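Side-chain contacts in tyrosinase (Aspergillus oryzae, PDB 6JU8), which probably catalyses the copper-dependent oxidation of L-tyrosine and L-dopa by dioxygen to L-dopaquinone, a step in melanin biosynthesis: residues 21-26 / 110-115; 44-49 / 146-151; 169-174 / 372-377. The protein carries 1 engineered substitution. One frame throughout, in Å; residues are numbered along the deposited sequence.

How the interactions relate
From the N terminus, 21-26 leads into helix 26-34 and 44-49 lies on helix 41-55; each then waits for a later partner. Interaction 1 closes a loop of 83 residues when helix 103-129 supplies 110-115, and interaction 2 closes one of 96 residues at 146-151. Because their segments alternate along the chain, these two closures cross. Interaction 3 follows in series, bridging 197 residues from 169-174 to helix 371-389. All three gather round segment 146-151, which exchanges backbone hydrogen bonds with 21-26 and with L374. Interactions 1 and 3 fasten the N-terminal loop and the loop before strand 178-182 to helices 103-129 and 371-389, while interaction 2 joins helix 41-55 to the loop after helix 135-144.

Interaction 1: 21-26 / 110-115; sequences PIRKDI and YVTLYE
R23 reaches from the loop before helix 26-34 to E115 on helix 103-129 and grips its carboxylate side-on, through NE and one terminal nitrogen. NE donates to OE1 of E115 at 2.9 Å on the syn side of that oxygen but tilted 34° out of the carboxylate plane, a more bent bond than its partner; NH2 of R23 meets OE2 of E115 at 3.0 Å in a nearly straight bond of 172°. The planes of the two flat groups stand 64° apart, and NH2 comes to OE2 from above the carboxylate. R23 can span the gap because its chain runs extended with CG anti to the carbonyl carbon; E115 is extended too and comes from the opposite direction.

This salt bridge is the tight part. The rest is looser: V111 CG1 lies 3.6 Å from R23 NH1, obliquely to the guanidinium, and T112 OG1 lies 3.6 Å from NH2 of R23, with no hydrogen bond between them, and has its polar partner in R108 O. No solvent side relieves the pairing, since all four touching residues are buried. Further polar partners help pay for that burial: E115 OE1 also accepts from the backbone N of L147, R23 NH1 bonds to Y439 OH, and Y437 gives a cation-pi contact. The neighbouring positive charge probably keeps E115 ionised. Arginine suits the place by its several N-H groups, valine by its compact branches, which also touch H376. The contact fastens an N-terminal loop to a helix of the four-helix bundle that surrounds the type 3 dicopper site, the same helix that contributes H107.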
loop_
_atom_site.group_PDB
_atom_site.type_symbol
_atom_site.label_atom_id
_atom_site.label_comp_id
_atom_site.label_asym_id
_atom_site.label_seq_id
_atom_site.Cartn_x
_atom_site.Cartn_y
_atom_site.Cartn_z
ATOM N N PRO A 21 -30.440 18.333 -2.211
ATOM C CA PRO A 21 -28.969 18.426 -2.313
ATOM C C PRO A 21 -28.392 17.299 -3.160
ATOM O O PRO A 21 -28.915 16.194 -3.308
ATOM C CB PRO A 21 -28.540 18.300 -0.851
ATOM C CG PRO A 21 -29.735 18.806 -0.084
ATOM C CD PRO A 21 -30.885 18.154 -0.814
ATOM N N ILE A 22 -27.236 17.608 -3.754
ATOM C CA ILE A 22 -26.639 16.711 -4.740
ATOM C C ILE A 22 -25.490 15.891 -4.177
ATOM O O ILE A 22 -24.639 16.310 -3.377
ATOM C CB ILE A 22 -26.164 17.506 -5.966
ATOM C CG1 ILE A 22 -24.907 18.339 -5.730
ATOM C CG2 ILE A 22 -27.285 18.399 -6.493
ATOM C CD1 ILE A 22 -24.284 18.846 -7.016
ATOM N N ARG A 23 -25.453 14.640 -4.637
ATOM C CA ARG A 23 -24.319 13.734 -4.465
ATOM C C ARG A 23 -23.267 14.137 -5.502
ATOM O O ARG A 23 -23.551 14.000 -6.704
ATOM C CB ARG A 23 -24.778 12.288 -4.664
ATOM C CG ARG A 23 -25.603 11.756 -3.495
ATOM C CD ARG A 23 -26.178 10.380 -3.808
ATOM N NE ARG A 23 -26.860 9.818 -2.629
ATOM C CZ ARG A 23 -27.350 8.584 -2.606
ATOM N NH1 ARG A 23 -27.239 7.811 -3.686
ATOM N NH2 ARG A 23 -27.957 8.118 -1.525
ATOM N N LYS A 24 -22.114 14.588 -5.023
ATOM C CA LYS A 24 -21.068 15.119 -5.887
ATOM C C LYS A 24 -20.026 14.081 -6.247
ATOM O O LYS A 24 -19.846 13.073 -5.552
ATOM C CB LYS A 24 -20.376 16.287 -5.155
ATOM C CG LYS A 24 -21.331 17.447 -4.909
ATOM C CD LYS A 24 -20.642 18.568 -4.127
ATOM C CE LYS A 24 -21.429 19.860 -4.204
ATOM N NZ LYS A 24 -20.746 20.928 -3.420
ATOM N N ASP A 25 -19.300 14.324 -7.339
ATOM C CA ASP A 25 -18.144 13.505 -7.708
ATOM C C ASP A 25 -17.107 13.649 -6.608
ATOM O O ASP A 25 -16.739 14.751 -6.213
ATOM C CB ASP A 25 -17.627 13.996 -9.053
ATOM C CG ASP A 25 -16.378 13.315 -9.562
ATOM O OD1 ASP A 25 -15.408 13.138 -8.795
ATOM O OD2 ASP A 25 -16.367 12.994 -10.773
ATOM N N ILE A 26 -16.673 12.522 -6.059
ATOM C CA ILE A 26 -15.833 12.618 -4.868
ATOM C C ILE A 26 -14.502 13.302 -5.131
ATOM O O ILE A 26 -13.936 13.877 -4.196
ATOM C CB ILE A 26 -15.614 11.216 -4.259
ATOM C CG1 ILE A 26 -15.039 11.375 -2.844
ATOM C CG2 ILE A 26 -14.777 10.340 -5.175
ATOM C CD1 ILE A 26 -14.959 10.128 -2.021
ATOM N N TYR A 110 -29.793 0.483 -0.174
ATOM C CA TYR A 110 -28.612 0.216 0.664
ATOM C C TYR A 110 -27.730 1.444 0.763
ATOM O O TYR A 110 -27.282 1.792 1.872
ATOM C CB TYR A 110 -27.844 -0.944 0.050
ATOM C CG TYR A 110 -26.799 -1.618 0.904
ATOM C CD1 TYR A 110 -26.896 -1.725 2.281
ATOM C CD2 TYR A 110 -25.685 -2.194 0.284
ATOM C CE1 TYR A 110 -25.929 -2.373 3.035
ATOM C CE2 TYR A 110 -24.721 -2.880 1.015
ATOM C CZ TYR A 110 -24.838 -2.946 2.398
ATOM O OH TYR A 110 -23.859 -3.630 3.086
ATOM N N VAL A 111 -27.474 2.101 -0.374
ATOM C CA VAL A 111 -26.618 3.301 -0.359
ATOM C C VAL A 111 -27.280 4.414 0.458
ATOM O O VAL A 111 -26.601 5.133 1.196
ATOM C CB VAL A 111 -26.339 3.765 -1.790
ATOM C CG1 VAL A 111 -25.634 5.135 -1.815
ATOM C CG2 VAL A 111 -25.475 2.742 -2.525
ATOM N N THR A 112 -28.600 4.543 0.362
ATOM C CA THR A 112 -29.324 5.563 1.115
ATOM C C THR A 112 -29.262 5.270 2.610
ATOM O O THR A 112 -29.131 6.191 3.427
ATOM C CB THR A 112 -30.788 5.598 0.657
ATOM O OG1 THR A 112 -30.820 6.027 -0.712
ATOM C CG2 THR A 112 -31.616 6.602 1.449
ATOM N N LEU A 113 -29.333 4.011 3.020
ATOM C CA LEU A 113 -29.164 3.663 4.431
ATOM C C LEU A 113 -27.816 4.175 4.939
ATOM O O LEU A 113 -27.725 4.779 6.005
ATOM C CB LEU A 113 -29.270 2.143 4.608
ATOM C CG LEU A 113 -28.786 1.531 5.911
ATOM C CD1 LEU A 113 -29.582 2.048 7.112
ATOM C CD2 LEU A 113 -28.841 0.006 5.876
ATOM N N TYR A 114 -26.749 3.893 4.192
ATOM C CA TYR A 114 -25.397 4.291 4.609
ATOM C C TYR A 114 -25.315 5.810 4.739
ATOM O O TYR A 114 -24.807 6.325 5.731
ATOM C CB TYR A 114 -24.414 3.816 3.570
ATOM C CG TYR A 114 -22.935 3.932 3.808
ATOM C CD1 TYR A 114 -22.289 3.248 4.821
ATOM C CD2 TYR A 114 -22.159 4.713 2.947
ATOM C CE1 TYR A 114 -20.919 3.340 5.023
ATOM C CE2 TYR A 114 -20.793 4.793 3.123
ATOM C CZ TYR A 114 -20.179 4.116 4.155
ATOM O OH TYR A 114 -18.818 4.198 4.296
ATOM N N GLU A 115 -25.814 6.490 3.710
ATOM C CA GLU A 115 -25.824 7.956 3.727
ATOM C C GLU A 115 -26.580 8.511 4.928
ATOM O O GLU A 115 -26.135 9.485 5.561
ATOM C CB GLU A 115 -26.454 8.456 2.428
ATOM C CG GLU A 115 -26.585 9.959 2.277
ATOM C CD GLU A 115 -27.197 10.296 0.928
ATOM O OE1 GLU A 115 -26.483 10.814 0.060
ATOM O OE2 GLU A 115 -28.399 9.989 0.733
#

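Interaction 2: 44-49 / 146-151; sequences TLFVEA and RLPYWD
F46 meets L147 and P148 because its CG is anti to the backbone N (chi1 -172°), which throws the ring away from helix 41-55 and across to the loop. L147 adopts the same first rotamer, and the turn about its CB-CG bond (chi2 70°) then swings CD1 toward the phenylalanine, closer than the start of the side chain would suggest. The ring of F46 is also turned unusually, with chi2 of only 8°, so that its plane almost contains the bond from CA to CB.

Two neighbouring atoms at the far end of the ring do the touching. CZ of F46 lies 3.8 Å from CD1 of L147, and CE2 of F46 is likewise 3.8 Å from CD of P148. Both carbons approach the ring obliquely. The proline and the ring come from opposite directions, whereas the leucine crosses the line of the phenylalanine side chain. Nothing polar passes between the segments, and the contact is one of dispersion and exclusion of water in a buried place.

Each residue type fits this role. A phenylalanine is long enough to join backbones whose nearest CA atoms, those of F46 and L147, are 8.8 Å apart. P148 offers a rigid hydrocarbon surface right at the main chain, and the leucine extends the apolar patch with a methyl group.

Beyond the contact, W145 meets the F46 ring with its own. Helix 41-55 also lays T44, V47 and E48 against strand 178-182, and L45 and E48 against helix 103-129. In the loop, L147 touches V111 of helix 103-129, while Y149 and W150 pack on helix 371-389.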
loop_
_atom_site.group_PDB
_atom_site.type_symbol
_atom_site.label_atom_id
_atom_site.label_comp_id
_atom_site.label_asym_id
_atom_site.label_seq_id
_atom_site.Cartn_x
_atom_site.Cartn_y
_atom_site.Cartn_z
ATOM N N THR A 44 -14.451 17.220 7.092
ATOM C CA THR A 44 -14.319 16.885 8.511
ATOM C C THR A 44 -15.512 16.091 9.022
ATOM O O THR A 44 -15.367 15.079 9.714
ATOM C CB THR A 44 -14.161 18.185 9.313
ATOM O OG1 THR A 44 -12.957 18.857 8.916
ATOM C CG2 THR A 44 -14.030 17.922 10.821
ATOM N N LEU A 45 -16.727 16.515 8.669
ATOM C CA LEU A 45 -17.930 15.806 9.099
ATOM C C LEU A 45 -17.917 14.360 8.618
ATOM O O LEU A 45 -18.260 13.416 9.333
ATOM C CB LEU A 45 -19.152 16.546 8.541
ATOM C CG LEU A 45 -19.553 17.845 9.250
ATOM C CD1 LEU A 45 -20.691 18.517 8.480
ATOM C CD2 LEU A 45 -19.886 17.581 10.719
ATOM N N PHE A 46 -17.531 14.167 7.340
ATOM C CA PHE A 46 -17.592 12.829 6.764
ATOM C C PHE A 46 -16.539 11.952 7.435
ATOM O O PHE A 46 -16.820 10.832 7.870
ATOM C CB PHE A 46 -17.430 12.897 5.251
ATOM C CG PHE A 46 -17.650 11.653 4.436
ATOM C CD1 PHE A 46 -18.144 10.470 4.957
ATOM C CD2 PHE A 46 -17.316 11.673 3.067
ATOM C CE1 PHE A 46 -18.331 9.324 4.174
ATOM C CE2 PHE A 46 -17.531 10.552 2.283
ATOM C CZ PHE A 46 -18.044 9.381 2.818
ATOM N N VAL A 47 -15.315 12.468 7.566
ATOM C CA VAL A 47 -14.256 11.688 8.225
ATOM C C VAL A 47 -14.603 11.360 9.670
ATOM O O VAL A 47 -14.458 10.221 10.129
ATOM C CB VAL A 47 -12.917 12.470 8.167
ATOM C CG1 VAL A 47 -11.875 11.832 9.057
ATOM C CG2 VAL A 47 -12.433 12.561 6.727
ATOM N N GLU A 48 -15.080 12.358 10.422
ATOM C CA GLU A 48 -15.325 12.139 11.842
ATOM C C GLU A 48 -16.535 11.231 12.035
ATOM O O GLU A 48 -16.491 10.350 12.899
ATOM C CB GLU A 48 -15.520 13.463 12.585
ATOM C CG GLU A 48 -14.283 14.354 12.590
ATOM C CD GLU A 48 -13.191 13.973 13.559
ATOM O OE1 GLU A 48 -13.318 12.989 14.304
ATOM O OE2 GLU A 48 -12.157 14.669 13.597
ATOM N N ALA A 49 -17.571 11.430 11.230
ATOM C CA ALA A 49 -18.750 10.559 11.356
ATOM C C ALA A 49 -18.427 9.117 10.989
ATOM O O ALA A 49 -18.842 8.164 11.666
ATOM C CB ALA A 49 -19.890 11.057 10.489
ATOM N N ARG A 146 -24.117 15.125 0.869
ATOM C CA ARG A 146 -24.702 13.861 0.431
ATOM C C ARG A 146 -23.534 12.923 0.125
ATOM O O ARG A 146 -22.388 13.386 -0.050
ATOM C CB ARG A 146 -25.589 14.046 -0.802
ATOM C CG ARG A 146 -26.870 14.841 -0.512
ATOM C CD ARG A 146 -27.766 14.043 0.420
ATOM N NE ARG A 146 -29.088 14.634 0.692
ATOM C CZ ARG A 146 -29.343 15.588 1.582
ATOM N NH1 ARG A 146 -28.342 16.123 2.284
ATOM N NH2 ARG A 146 -30.581 16.019 1.760
ATOM N N LEU A 147 -23.798 11.631 0.061
ATOM C CA LEU A 147 -22.673 10.707 -0.143
ATOM C C LEU A 147 -22.071 10.949 -1.524
ATOM O O LEU A 147 -22.764 10.838 -2.534
ATOM C CB LEU A 147 -23.182 9.259 -0.064
ATOM C CG LEU A 147 -22.090 8.187 -0.213
ATOM C CD1 LEU A 147 -21.180 8.165 1.020
ATOM C CD2 LEU A 147 -22.696 6.815 -0.470
ATOM N N PRO A 148 -20.796 11.258 -1.620
ATOM C CA PRO A 148 -20.193 11.414 -2.955
ATOM C C PRO A 148 -20.122 10.114 -3.740
ATOM O O PRO A 148 -20.122 9.016 -3.182
ATOM C CB PRO A 148 -18.780 11.895 -2.645
ATOM C CG PRO A 148 -18.856 12.440 -1.249
ATOM C CD PRO A 148 -19.836 11.536 -0.538
ATOM N N TYR A 149 -20.044 10.261 -5.072
ATOM C CA TYR A 149 -19.899 9.098 -5.950
ATOM C C TYR A 149 -18.499 9.062 -6.538
ATOM O O TYR A 149 -17.880 10.103 -6.800
ATOM C CB TYR A 149 -20.988 9.051 -7.041
ATOM C CG TYR A 149 -20.911 10.165 -8.057
ATOM C CD1 TYR A 149 -20.148 10.021 -9.217
ATOM C CD2 TYR A 149 -21.613 11.348 -7.860
ATOM C CE1 TYR A 149 -20.074 11.034 -10.160
ATOM C CE2 TYR A 149 -21.540 12.382 -8.792
ATOM C CZ TYR A 149 -20.775 12.215 -9.932
ATOM O OH TYR A 149 -20.700 13.249 -10.848
ATOM N N TRP A 150 -18.024 7.831 -6.784
ATOM C CA TRP A 150 -16.787 7.658 -7.548
ATOM C C TRP A 150 -17.100 7.453 -9.022
ATOM O O TRP A 150 -17.685 6.438 -9.412
ATOM C CB TRP A 150 -16.008 6.458 -7.015
ATOM C CG TRP A 150 -14.847 6.072 -7.890
ATOM C CD1 TRP A 150 -13.941 6.903 -8.476
ATOM C CD2 TRP A 150 -14.498 4.725 -8.250
ATOM N NE1 TRP A 150 -13.042 6.151 -9.200
ATOM C CE2 TRP A 150 -13.360 4.821 -9.083
ATOM C CE3 TRP A 150 -15.044 3.468 -7.975
ATOM C CZ2 TRP A 150 -12.740 3.699 -9.636
ATOM C CZ3 TRP A 150 -14.432 2.352 -8.530
ATOM C CH2 TRP A 150 -13.298 2.478 -9.353
ATOM N N ASP A 151 -16.723 8.437 -9.831
ATOM C CA ASP A 151 -16.949 8.319 -11.270
ATOM C C ASP A 151 -15.842 7.481 -11.896
ATOM O O ASP A 151 -14.809 7.976 -12.361
ATOM C CB ASP A 151 -17.057 9.691 -11.945
ATOM C CG ASP A 151 -17.728 9.532 -13.315
ATOM O OD1 ASP A 151 -17.689 8.430 -13.884
ATOM O OD2 ASP A 151 -18.321 10.532 -13.776
#

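Interaction 3: 169-174 / 372-377; sequences RLPILV and FWLHHC. With CU (copper (II) ion), chain D.
Helix 371-389, which supplies a histidine to one copper of the type 3 dicopper centre, rests its L374 on P171 and V174 of the loop before strand 178-182. One methyl does the work: CD1 of L374 lies 3.8 Å from CG2 of V174 and, more loosely, 4.4 Å from CG of P171. With CG anti to the carbonyl carbon (chi1 -53°) and the chain then extended, the leucine slides past the valine in the opposite direction. Branched aliphatic groups and a proline ring suit this buried, wholly apolar meeting.

The metal is served elsewhere on the helix. H376 binds copper through NE2 at 1.9 Å, with H332 and H336 completing the histidine ligands and a water at 2.3 Å from the copper. The F372 ring probably helps to position the imidazole: CD2 of H376 sits 3.4 Å above one face of that ring, towards its rim. H107, a ligand of the other copper, stacks on H376.

Farther out, R169 and I172 reach the second subunit. Around the contact, I26 of helix 26-34 touches both P171 and L374, W150 packs on the same pair, and L170 leans on helix 258-267.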
loop_
_atom_site.group_PDB
_atom_site.type_symbol
_atom_site.label_atom_id
_atom_site.label_comp_id
_atom_site.label_asym_id
_atom_site.label_seq_id
_atom_site.Cartn_x
_atom_site.Cartn_y
_atom_site.Cartn_z
ATOM N N ARG A 169 -9.050 6.581 -12.500
ATOM C CA ARG A 169 -8.318 6.403 -11.253
ATOM C C ARG A 169 -9.273 6.142 -10.103
ATOM O O ARG A 169 -10.386 6.697 -10.067
ATOM C CB ARG A 169 -7.529 7.662 -10.868
ATOM C CG ARG A 169 -6.431 8.049 -11.869
ATOM C CD ARG A 169 -5.680 9.250 -11.289
ATOM N NE ARG A 169 -4.809 9.874 -12.290
ATOM C CZ ARG A 169 -4.258 11.066 -12.089
ATOM N NH1 ARG A 169 -4.523 11.726 -10.958
ATOM N NH2 ARG A 169 -3.465 11.580 -13.024
ATOM N N LEU A 170 -8.803 5.376 -9.113
ATOM C CA LEU A 170 -9.498 5.436 -7.818
ATOM C C LEU A 170 -9.563 6.866 -7.277
ATOM O O LEU A 170 -8.706 7.699 -7.560
ATOM C CB LEU A 170 -8.780 4.585 -6.767
ATOM C CG LEU A 170 -8.646 3.096 -7.036
ATOM C CD1 LEU A 170 -8.118 2.334 -5.819
ATOM C CD2 LEU A 170 -9.921 2.460 -7.534
ATOM N N PRO A 171 -10.553 7.187 -6.451
ATOM C CA PRO A 171 -10.621 8.548 -5.878
ATOM C C PRO A 171 -9.331 8.944 -5.170
ATOM O O PRO A 171 -8.705 8.145 -4.452
ATOM C CB PRO A 171 -11.712 8.413 -4.802
ATOM C CG PRO A 171 -12.588 7.317 -5.324
ATOM C CD PRO A 171 -11.640 6.314 -5.968
ATOM N N ILE A 172 -9.000 10.227 -5.316
ATOM C CA ILE A 172 -7.879 10.794 -4.556
ATOM C C ILE A 172 -7.945 10.357 -3.099
ATOM O O ILE A 172 -6.984 9.833 -2.515
ATOM C CB ILE A 172 -7.873 12.329 -4.644
ATOM C CG1 ILE A 172 -7.712 12.856 -6.083
ATOM C CG2 ILE A 172 -6.792 12.903 -3.756
ATOM C CD1 ILE A 172 -8.149 14.298 -6.268
ATOM N N LEU A 173 -9.111 10.619 -2.499
ATOM C CA LEU A 173 -9.188 10.472 -1.038
ATOM C C LEU A 173 -9.060 9.012 -0.654
ATOM O O LEU A 173 -8.565 8.683 0.426
ATOM C CB LEU A 173 -10.508 11.118 -0.578
ATOM C CG LEU A 173 -10.782 11.112 0.914
ATOM C CD1 LEU A 173 -9.674 11.820 1.681
ATOM C CD2 LEU A 173 -12.121 11.800 1.204
ATOM N N VAL A 174 -9.510 8.087 -1.513
ATOM C CA VAL A 174 -9.401 6.659 -1.177
ATOM C C VAL A 174 -7.955 6.210 -1.090
ATOM O O VAL A 174 -7.639 5.227 -0.396
ATOM C CB VAL A 174 -10.222 5.874 -2.213
ATOM C CG1 VAL A 174 -9.785 4.447 -2.392
ATOM C CG2 VAL A 174 -11.720 5.918 -1.874
ATOM N N PHE A 372 -16.559 0.497 -1.669
ATOM C CA PHE A 372 -17.785 -0.184 -2.074
ATOM C C PHE A 372 -18.918 0.821 -2.249
ATOM O O PHE A 372 -19.665 0.816 -3.236
ATOM C CB PHE A 372 -18.177 -1.225 -1.015
ATOM C CG PHE A 372 -19.515 -1.872 -1.274
ATOM C CD1 PHE A 372 -20.679 -1.288 -0.786
ATOM C CD2 PHE A 372 -19.590 -3.058 -2.001
ATOM C CE1 PHE A 372 -21.910 -1.881 -1.044
ATOM C CE2 PHE A 372 -20.798 -3.665 -2.244
ATOM C CZ PHE A 372 -21.951 -3.064 -1.748
ATOM N N TRP A 373 -19.102 1.679 -1.254
ATOM C CA TRP A 373 -20.261 2.557 -1.203
ATOM C C TRP A 373 -20.165 3.663 -2.240
ATOM O O TRP A 373 -21.173 4.130 -2.751
ATOM C CB TRP A 373 -20.327 3.145 0.212
ATOM C CG TRP A 373 -20.239 2.094 1.286
ATOM C CD1 TRP A 373 -19.110 1.677 1.944
ATOM C CD2 TRP A 373 -21.328 1.337 1.846
ATOM N NE1 TRP A 373 -19.425 0.698 2.863
ATOM C CE2 TRP A 373 -20.787 0.483 2.824
ATOM C CE3 TRP A 373 -22.719 1.302 1.614
ATOM C CZ2 TRP A 373 -21.578 -0.388 3.569
ATOM C CZ3 TRP A 373 -23.505 0.428 2.356
ATOM C CH2 TRP A 373 -22.931 -0.419 3.333
ATOM N N LEU A 374 -18.934 4.084 -2.523
ATOM C CA LEU A 374 -18.691 5.121 -3.543
ATOM C C LEU A 374 -18.909 4.583 -4.942
ATOM O O LEU A 374 -19.496 5.261 -5.792
ATOM C CB LEU A 374 -17.265 5.647 -3.370
ATOM C CG LEU A 374 -16.873 6.140 -1.980
ATOM C CD1 LEU A 374 -15.424 6.613 -1.992
ATOM C CD2 LEU A 374 -17.797 7.233 -1.453
ATOM N N HIS A 375 -18.490 3.339 -5.146
ATOM C CA HIS A 375 -18.828 2.618 -6.381
ATOM C C HIS A 375 -20.337 2.511 -6.537
ATOM O O HIS A 375 -20.913 2.847 -7.588
ATOM C CB HIS A 375 -18.175 1.233 -6.322
ATOM C CG HIS A 375 -18.450 0.363 -7.500
ATOM N ND1 HIS A 375 -18.411 0.819 -8.798
ATOM C CD2 HIS A 375 -18.709 -0.980 -7.541
ATOM C CE1 HIS A 375 -18.668 -0.216 -9.594
ATOM N NE2 HIS A 375 -18.857 -1.320 -8.872
ATOM N N HIS A 376 -21.019 2.012 -5.482
ATOM C CA HIS A 376 -22.465 1.867 -5.622
ATOM C C HIS A 376 -23.177 3.202 -5.706
ATOM O O HIS A 376 -24.243 3.275 -6.321
ATOM C CB HIS A 376 -23.019 0.994 -4.476
ATOM C CG HIS A 376 -22.974 -0.443 -4.955
ATOM N ND1 HIS A 376 -23.904 -0.907 -5.861
ATOM C CD2 HIS A 376 -22.065 -1.428 -4.802
ATOM C CE1 HIS A 376 -23.597 -2.149 -6.190
ATOM N NE2 HIS A 376 -22.465 -2.506 -5.554
ATOM N N CYS A 377 -22.612 4.274 -5.172
ATOM C CA CYS A 377 -23.200 5.582 -5.387
ATOM C C CYS A 377 -23.162 5.940 -6.870
ATOM O O CYS A 377 -24.178 6.417 -7.431
ATOM C CB CYS A 377 -22.517 6.600 -4.451
ATOM S SG CYS A 377 -23.472 8.150 -4.484
HETATM CU CU CU D . -21.338 -3.932 -5.942
HETATM O O HOH W 1 -22.606 -5.442 -4.814
#